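Side-chain contacts in hydrolase, haloacid dehalogenase-like family (Pseudomonas syringae pv. tomato, PDB 3S6J), which is a haloacid dehalogenase-like hydrolase that binds calcium and probably acts as a sugar phosphatase, the chain here being the hydrolase part of a longer protein: residues D119-N124 and I137-D142; T16-V21 and K126-D131. All blocks are in the same frame, centred on the assembly; numbering follows the deposited sequence.

Interaction 1 of 2, residues D119-N124 and I137-D142; sequences DTATIN and IVTRDD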
ATOM      1  N   ASP E 119     -10.617 -20.990   0.859  1.00 50.71           N
ATOM      2  CA  ASP E 119     -11.666 -19.970   0.790  1.00 48.03           C
ATOM      3  C   ASP E 119     -11.255 -18.742  -0.024  1.00 47.62           C
ATOM      4  O   ASP E 119     -11.869 -18.415  -1.049  1.00 46.03           O
ATOM      5  CB  ASP E 119     -12.082 -19.527   2.198  1.00 53.26           C
ATOM      6  CG  ASP E 119     -12.793 -20.624   2.982  1.00 62.35           C
ATOM      7  OD1 ASP E 119     -12.882 -21.768   2.470  1.00 62.77           O
ATOM      8  OD2 ASP E 119     -13.261 -20.340   4.116  1.00 63.06           O
ATOM      9  N   THR E 120     -10.236 -18.037   0.452  1.00 45.03           N
ATOM     10  CA  THR E 120      -9.752 -16.871  -0.268  1.00 44.17           C
ATOM     11  C   THR E 120      -9.380 -17.261  -1.690  1.00 41.47           C
ATOM     12  O   THR E 120      -9.760 -16.590  -2.640  1.00 41.73           O
ATOM     13  CB  THR E 120      -8.540 -16.207   0.444  1.00 43.89           C
ATOM     14  OG1 THR E 120      -7.672 -17.224   0.959  1.00 44.65           O
ATOM     15  CG2 THR E 120      -9.006 -15.328   1.604  1.00 42.13           C
ATOM     16  N   ALA E 121      -8.645 -18.354  -1.839  1.00 41.61           N
ATOM     17  CA  ALA E 121      -8.179 -18.758  -3.160  1.00 41.33           C
ATOM     18  C   ALA E 121      -9.314 -19.001  -4.156  1.00 43.73           C
ATOM     19  O   ALA E 121      -9.170 -18.724  -5.345  1.00 42.53           O
ATOM     20  CB  ALA E 121      -7.274 -19.979  -3.060  1.00 43.30           C
ATOM     21  N   THR E 122     -10.442 -19.523  -3.681  1.00 44.42           N
ATOM     22  CA  THR E 122     -11.591 -19.747  -4.567  1.00 43.95           C
ATOM     23  C   THR E 122     -12.186 -18.428  -5.047  1.00 42.98           C
ATOM     24  O   THR E 122     -12.584 -18.296  -6.204  1.00 44.61           O
ATOM     25  CB  THR E 122     -12.696 -20.586  -3.888  1.00 45.65           C
ATOM     26  OG1 THR E 122     -12.166 -21.863  -3.503  1.00 46.91           O
ATOM     27  CG2 THR E 122     -13.844 -20.794  -4.854  1.00 47.67           C
ATOM     28  N   ILE E 123     -12.235 -17.449  -4.151  1.00 42.31           N
ATOM     29  CA  ILE E 123     -12.736 -16.122  -4.484  1.00 41.33           C
ATOM     30  C   ILE E 123     -11.901 -15.437  -5.577  1.00 43.61           C
ATOM     31  O   ILE E 123     -12.445 -14.938  -6.568  1.00 42.92           O
ATOM     32  CB  ILE E 123     -12.823 -15.227  -3.228  1.00 39.96           C
ATOM     33  CG1 ILE E 123     -13.991 -15.683  -2.341  1.00 40.33           C
ATOM     34  CG2 ILE E 123     -12.943 -13.755  -3.614  1.00 38.28           C
ATOM     35  CD1 ILE E 123     -13.869 -15.300  -0.876  1.00 41.92           C
ATOM     36  N   ASN E 124     -10.583 -15.410  -5.414  1.00 40.68           N
ATOM     37  CA  ASN E 124      -9.765 -14.691  -6.384  1.00 40.12           C
ATOM     38  C   ASN E 124      -9.816 -15.348  -7.760  1.00 40.55           C
ATOM     39  O   ASN E 124      -9.807 -14.670  -8.778  1.00 41.68           O
ATOM     40  CB  ASN E 124      -8.325 -14.571  -5.897  1.00 39.81           C
ATOM     41  CG  ASN E 124      -8.227 -13.921  -4.535  1.00 38.94           C
ATOM     42  OD1 ASN E 124      -7.513 -14.400  -3.647  1.00 41.91           O
ATOM     43  ND2 ASN E 124      -8.937 -12.823  -4.360  1.00 37.81           N
ATOM     44  N   ILE E 137      -2.845 -25.734  -8.605  1.00 44.22           N
ATOM     45  CA  ILE E 137      -2.773 -24.781  -7.509  1.00 41.94           C
ATOM     46  C   ILE E 137      -2.453 -25.460  -6.184  1.00 43.16           C
ATOM     47  O   ILE E 137      -2.909 -26.573  -5.912  1.00 41.43           O
ATOM     48  CB  ILE E 137      -4.082 -23.972  -7.366  1.00 43.53           C
ATOM     49  CG1 ILE E 137      -3.990 -23.012  -6.178  1.00 41.62           C
ATOM     50  CG2 ILE E 137      -5.278 -24.903  -7.202  1.00 44.36           C
ATOM     51  CD1 ILE E 137      -5.127 -22.014  -6.121  1.00 42.19           C
ATOM     52  N   VAL E 138      -1.649 -24.780  -5.374  1.00 41.81           N
ATOM     53  CA  VAL E 138      -1.350 -25.213  -4.016  1.00 40.19           C
ATOM     54  C   VAL E 138      -1.787 -24.116  -3.060  1.00 40.73           C
ATOM     55  O   VAL E 138      -1.571 -22.934  -3.327  1.00 39.22           O
ATOM     56  CB  VAL E 138       0.156 -25.483  -3.829  1.00 41.55           C
ATOM     57  CG1 VAL E 138       0.472 -25.691  -2.382  1.00 43.75           C
ATOM     58  CG2 VAL E 138       0.569 -26.706  -4.620  1.00 41.93           C
ATOM     59  N   THR E 139      -2.422 -24.507  -1.959  1.00 42.45           N
ATOM     60  CA  THR E 139      -2.851 -23.551  -0.948  1.00 40.98           C
ATOM     61  C   THR E 139      -2.225 -23.860   0.406  1.00 41.49           C
ATOM     62  O   THR E 139      -1.562 -24.884   0.585  1.00 42.79           O
ATOM     63  CB  THR E 139      -4.401 -23.505  -0.820  1.00 42.43           C
ATOM     64  OG1 THR E 139      -4.881 -24.713  -0.212  1.00 44.76           O
ATOM     65  CG2 THR E 139      -5.031 -23.363  -2.175  1.00 39.22           C
ATOM     66  N   ARG E 140      -2.444 -22.958   1.357  1.00 41.42           N
ATOM     67  CA  ARG E 140      -1.931 -23.096   2.713  1.00 43.71           C
ATOM     68  C   ARG E 140      -2.409 -24.403   3.334  1.00 46.01           C
ATOM     69  O   ARG E 140      -1.715 -25.013   4.144  1.00 45.54           O
ATOM     70  CB  ARG E 140      -2.410 -21.909   3.548  1.00 45.53           C
ATOM     71  CG  ARG E 140      -2.238 -22.076   5.032  1.00 45.50           C
ATOM     72  CD  ARG E 140      -0.798 -21.845   5.448  1.00 46.11           C
ATOM     73  NE  ARG E 140      -0.611 -22.203   6.848  1.00 41.75           N
ATOM     74  CZ  ARG E 140      -0.298 -23.425   7.247  1.00 45.52           C
ATOM     75  NH1 ARG E 140      -0.138 -24.383   6.344  1.00 43.71           N
ATOM     76  NH2 ARG E 140      -0.140 -23.693   8.542  1.00 45.25           N
ATOM     77  N   ASP E 141      -3.602 -24.831   2.941  1.00 46.35           N
ATOM     78  CA  ASP E 141      -4.146 -26.097   3.412  1.00 45.94           C
ATOM     79  C   ASP E 141      -3.382 -27.293   2.841  1.00 48.28           C
ATOM     80  O   ASP E 141      -3.621 -28.435   3.232  1.00 50.88           O
ATOM     81  CB  ASP E 141      -5.629 -26.196   3.055  1.00 48.57           C
ATOM     82  CG  ASP E 141      -6.446 -25.027   3.604  1.00 50.38           C
ATOM     83  OD1 ASP E 141      -6.198 -24.603   4.760  1.00 53.15           O
ATOM     84  OD2 ASP E 141      -7.347 -24.539   2.882  1.00 51.59           O
ATOM     85  N   ASP E 142      -2.451 -27.041   1.927  1.00 46.74           N
ATOM     86  CA  ASP E 142      -1.720 -28.132   1.291  1.00 46.00           C
ATOM     87  C   ASP E 142      -0.371 -28.377   1.926  1.00 46.06           C
ATOM     88  O   ASP E 142       0.290 -29.356   1.607  1.00 48.38           O
ATOM     89  CB  ASP E 142      -1.530 -27.860  -0.202  1.00 45.13           C
ATOM     90  CG  ASP E 142      -2.822 -27.898  -0.952  1.00 48.46           C
ATOM     91  OD1 ASP E 142      -3.615 -28.823  -0.680  1.00 52.99           O
ATOM     92  OD2 ASP E 142      -3.064 -26.999  -1.789  1.00 47.15           O
TER
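The methyl of A121 faces the side chains of T139 and I137, the contact that packs helix 118-127 against strand 137-138 and the turn after it. Both belong to the beta-alpha-beta crossover 110-113, 118-127, 137-138 at what is, within this chain, one edge of the parallel, Rossmann-like sheet of the HAD core. T139 can be followed outward from its CB. One branch, CG2, reaches A121 CB at 4.2 Å. The other, OG1, lies between the backbone N and the carbonyl carbon (chi1 71°), turned back to its own segment, where it has a weak bond to D142 OD2 and receives a weak one from D141 N. A single side chain is therefore apolar toward the helix and polar toward the turn. I137 supplies the second apolar tip: CG1 is anti to the backbone N (chi1 178°) and the chain stays extended, which puts CD1 4.3 Å from A121 CB and 4.2 Å from T139 CG2. The three methyls form a nearly equilateral triangle, with no hydrogen bond between the segments. Next along the strand, V138 packs on L152 and A155 of helix 151-160. Near the start of the helix, D141 OD2 is hydrogen-bonded to I118 N. The turn is fastened from within, D142 OD2 accepting T139 N at 2.6 Å, with an N-H...O angle of 171°, on the anti side of the carboxylate and somewhat out of its plane.

Interaction 2 of 2, residues T16-V21 and K126-D131; sequences TLTDSV and KALKLD
Residues 16-21 begin at the last position of what is probably the DxDx(T/V) motif of HAD enzymes, and L17 and T18 there pack on A127 and L128, where helix 118-127 ends. Consistent with that motif, T16 OG1 is hydrogen-bonded to OD2 of D12, a calcium ligand. L128 has the largest share of the contact. Its CG lies 3.8 Å from T18 CG2, the two side chains crossing at about a right angle, while its two methyls part: CD1 packs on L17 CB at 4.0 Å and CD2 on the backbone L17 O at 3.6 Å. The same T18 methyl also meets A127 CB at 3.9 Å, so one methyl touches two consecutive residues. Rotation about the T18 CA-CB bond (chi1 50°) sends OG1 a different way, to donate to S20 OG at 3.1 Å; S20 OG is in turn hydrogen-bonded to D14 OD2, so T18 stands behind a calcium ligand. On the other segment the helix closes in a Schellman motif with K129 as C-prime residue (phi 38°). K129 curls back, NZ meeting A127 O at 2.8 Å, tilted 22° from the carbonyl plane. Beyond the contact, D19 OD2 is hydrogen-bonded to M41 N of the second subunit. No hydrogen bond joins the two segments, which implies that their adhesion is by van der Waals packing, with the polar chemistry of T18 directed through S20 to the metal site.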
ATOM      1  N   THR E  16      -0.982 -10.491  -7.554  1.00 31.40           N
ATOM      2  CA  THR E  16      -0.072 -10.885  -8.614  1.00 29.45           C
ATOM      3  C   THR E  16      -0.878 -11.157  -9.883  1.00 32.25           C
ATOM      4  O   THR E  16      -0.556 -10.624 -10.954  1.00 30.63           O
ATOM      5  CB  THR E  16       0.760 -12.124  -8.197  1.00 31.82           C
ATOM      6  OG1 THR E  16       1.638 -11.784  -7.102  1.00 31.17           O
ATOM      7  CG2 THR E  16       1.568 -12.676  -9.375  1.00 28.99           C
ATOM      8  N   LEU E  17      -1.931 -11.972  -9.760  1.00 30.41           N
ATOM      9  CA  LEU E  17      -2.865 -12.190 -10.868  1.00 31.92           C
ATOM     10  C   LEU E  17      -4.222 -11.475 -10.661  1.00 33.17           C
ATOM     11  O   LEU E  17      -4.864 -11.069 -11.624  1.00 31.66           O
ATOM     12  CB  LEU E  17      -3.068 -13.686 -11.146  1.00 32.64           C
ATOM     13  CG  LEU E  17      -1.816 -14.485 -11.504  1.00 33.29           C
ATOM     14  CD1 LEU E  17      -2.051 -16.007 -11.419  1.00 32.73           C
ATOM     15  CD2 LEU E  17      -1.272 -14.083 -12.870  1.00 32.00           C
ATOM     16  N   THR E  18      -4.643 -11.321  -9.407  1.00 32.46           N
ATOM     17  CA  THR E  18      -5.858 -10.583  -9.102  1.00 32.75           C
ATOM     18  C   THR E  18      -5.557  -9.377  -8.230  1.00 34.34           C
ATOM     19  O   THR E  18      -4.705  -9.440  -7.327  1.00 33.43           O
ATOM     20  CB  THR E  18      -6.901 -11.451  -8.345  1.00 34.31           C
ATOM     21  OG1 THR E  18      -6.273 -12.097  -7.233  1.00 34.15           O
ATOM     22  CG2 THR E  18      -7.509 -12.487  -9.265  1.00 33.76           C
ATOM     23  N   ASP E  19      -6.294  -8.293  -8.468  1.00 32.74           N
ATOM     24  CA  ASP E  19      -6.133  -7.067  -7.689  1.00 31.92           C
ATOM     25  C   ASP E  19      -6.864  -7.170  -6.346  1.00 33.86           C
ATOM     26  O   ASP E  19      -7.931  -6.573  -6.152  1.00 35.42           O
ATOM     27  CB  ASP E  19      -6.624  -5.869  -8.491  1.00 32.04           C
ATOM     28  CG  ASP E  19      -6.216  -4.554  -7.883  1.00 32.10           C
ATOM     29  OD1 ASP E  19      -5.554  -4.569  -6.821  1.00 29.28           O
ATOM     30  OD2 ASP E  19      -6.563  -3.502  -8.479  1.00 33.26           O
ATOM     31  N   SER E  20      -6.281  -7.922  -5.417  1.00 29.55           N
ATOM     32  CA  SER E  20      -6.984  -8.254  -4.181  1.00 33.64           C
ATOM     33  C   SER E  20      -6.242  -7.983  -2.866  1.00 30.83           C
ATOM     34  O   SER E  20      -6.809  -8.181  -1.797  1.00 31.20           O
ATOM     35  CB  SER E  20      -7.454  -9.710  -4.214  1.00 33.52           C
ATOM     36  OG  SER E  20      -6.402 -10.579  -4.555  1.00 32.71           O
ATOM     37  N   VAL E  21      -5.004  -7.505  -2.942  1.00 29.52           N
ATOM     38  CA  VAL E  21      -4.246  -7.192  -1.738  1.00 30.07           C
ATOM     39  C   VAL E  21      -4.963  -6.171  -0.852  1.00 29.84           C
ATOM     40  O   VAL E  21      -4.996  -6.316   0.350  1.00 29.79           O
ATOM     41  CB  VAL E  21      -2.827  -6.658  -2.083  1.00 30.88           C
ATOM     42  CG1 VAL E  21      -2.172  -6.062  -0.854  1.00 28.97           C
ATOM     43  CG2 VAL E  21      -1.945  -7.762  -2.689  1.00 29.27           C
ATOM     44  N   LYS E 126     -12.247 -16.832  -9.244  1.00 45.18           N
ATOM     45  CA  LYS E 126     -13.436 -16.384  -9.968  1.00 45.72           C
ATOM     46  C   LYS E 126     -13.109 -15.181 -10.859  1.00 46.66           C
ATOM     47  O   LYS E 126     -13.541 -15.115 -12.010  1.00 46.48           O
ATOM     48  CB  LYS E 126     -14.558 -16.007  -8.995  1.00 43.72           C
ATOM     49  CG  LYS E 126     -14.796 -17.009  -7.870  1.00 47.19           C
ATOM     50  CD  LYS E 126     -15.664 -18.173  -8.325  1.00 51.44           C
ATOM     51  CE  LYS E 126     -16.135 -19.017  -7.142  1.00 53.47           C
ATOM     52  NZ  LYS E 126     -17.240 -19.951  -7.520  1.00 58.68           N
ATOM     53  N   ALA E 127     -12.351 -14.227 -10.324  1.00 45.30           N
ATOM     54  CA  ALA E 127     -12.026 -13.024 -11.077  1.00 42.79           C
ATOM     55  C   ALA E 127     -11.235 -13.354 -12.332  1.00 44.39           C
ATOM     56  O   ALA E 127     -11.199 -12.573 -13.265  1.00 47.23           O
ATOM     57  CB  ALA E 127     -11.253 -12.043 -10.210  1.00 42.34           C
ATOM     58  N   LEU E 128     -10.579 -14.505 -12.341  1.00 45.55           N
ATOM     59  CA  LEU E 128      -9.846 -14.948 -13.516  1.00 45.16           C
ATOM     60  C   LEU E 128     -10.675 -15.976 -14.251  1.00 47.41           C
ATOM     61  O   LEU E 128     -10.164 -16.690 -15.104  1.00 50.14           O
ATOM     62  CB  LEU E 128      -8.520 -15.595 -13.115  1.00 45.31           C
ATOM     63  CG  LEU E 128      -7.544 -14.801 -12.246  1.00 42.97           C
ATOM     64  CD1 LEU E 128      -6.490 -15.737 -11.668  1.00 38.63           C
ATOM     65  CD2 LEU E 128      -6.906 -13.683 -13.045  1.00 39.50           C
ATOM     66  N   LYS E 129     -11.958 -16.050 -13.909  1.00 51.26           N
ATOM     67  CA  LYS E 129     -12.853 -17.086 -14.423  1.00 49.67           C
ATOM     68  C   LYS E 129     -12.129 -18.428 -14.521  1.00 51.38           C
ATOM     69  O   LYS E 129     -12.096 -19.046 -15.588  1.00 53.45           O
ATOM     70  CB  LYS E 129     -13.429 -16.686 -15.781  1.00 49.13           C
ATOM     71  CG  LYS E 129     -13.727 -15.195 -15.918  1.00 51.87           C
ATOM     72  CD  LYS E 129     -12.456 -14.419 -16.274  1.00 52.14           C
ATOM     73  CE  LYS E 129     -12.640 -12.908 -16.149  1.00 52.17           C
ATOM     74  NZ  LYS E 129     -11.333 -12.199 -16.021  1.00 44.77           N
ATOM     75  N   LEU E 130     -11.529 -18.859 -13.413  1.00 50.45           N
ATOM     76  CA  LEU E 130     -10.901 -20.177 -13.330  1.00 50.35           C
ATOM     77  C   LEU E 130     -11.533 -21.012 -12.213  1.00 55.85           C
ATOM     78  O   LEU E 130     -11.880 -20.503 -11.133  1.00 53.92           O
ATOM     79  CB  LEU E 130      -9.385 -20.068 -13.108  1.00 49.98           C
ATOM     80  CG  LEU E 130      -8.451 -19.506 -14.196  1.00 50.43           C
ATOM     81  CD1 LEU E 130      -7.032 -19.362 -13.660  1.00 45.74           C
ATOM     82  CD2 LEU E 130      -8.439 -20.341 -15.478  1.00 49.86           C
ATOM     83  N   ASP E 131     -11.671 -22.306 -12.471  1.00 58.54           N
ATOM     84  CA  ASP E 131     -12.220 -23.224 -11.488  1.00 58.67           C
ATOM     85  C   ASP E 131     -11.075 -23.892 -10.729  1.00 57.05           C
ATOM     86  O   ASP E 131     -10.254 -24.592 -11.316  1.00 56.53           O
ATOM     87  CB  ASP E 131     -13.097 -24.259 -12.193  1.00 61.67           C
ATOM     88  CG  ASP E 131     -13.757 -25.227 -11.237  1.00 62.76           C
ATOM     89  OD1 ASP E 131     -13.155 -25.550 -10.194  1.00 61.36           O
ATOM     90  OD2 ASP E 131     -14.885 -25.674 -11.541  1.00 66.99           O
TER

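Overall arrangement
The centres of the two interactions lie about 11 Å apart, and helix 118-127 serves both: its 119-124 part faces strand 137-138 in interaction 1, and its C-terminal end faces the 16-21 segment in interaction 2. Along the chain the four segments alternate, in the order 16-21, 119-124, 126-131, 137-142. The contacts also meet directly, N124 O lying 3.2 Å from T18 CG2. One helix thus packs against the parallel-sheet strand outermost within this chain and against the segment that begins at the end of the probable DxDx(T/V) motif. That segment pairs with strand 91-92 in an antiparallel sheet. The helix touches both, with the side chains of T18 and A121 about 8 and 11 Å from a bound calcium ion.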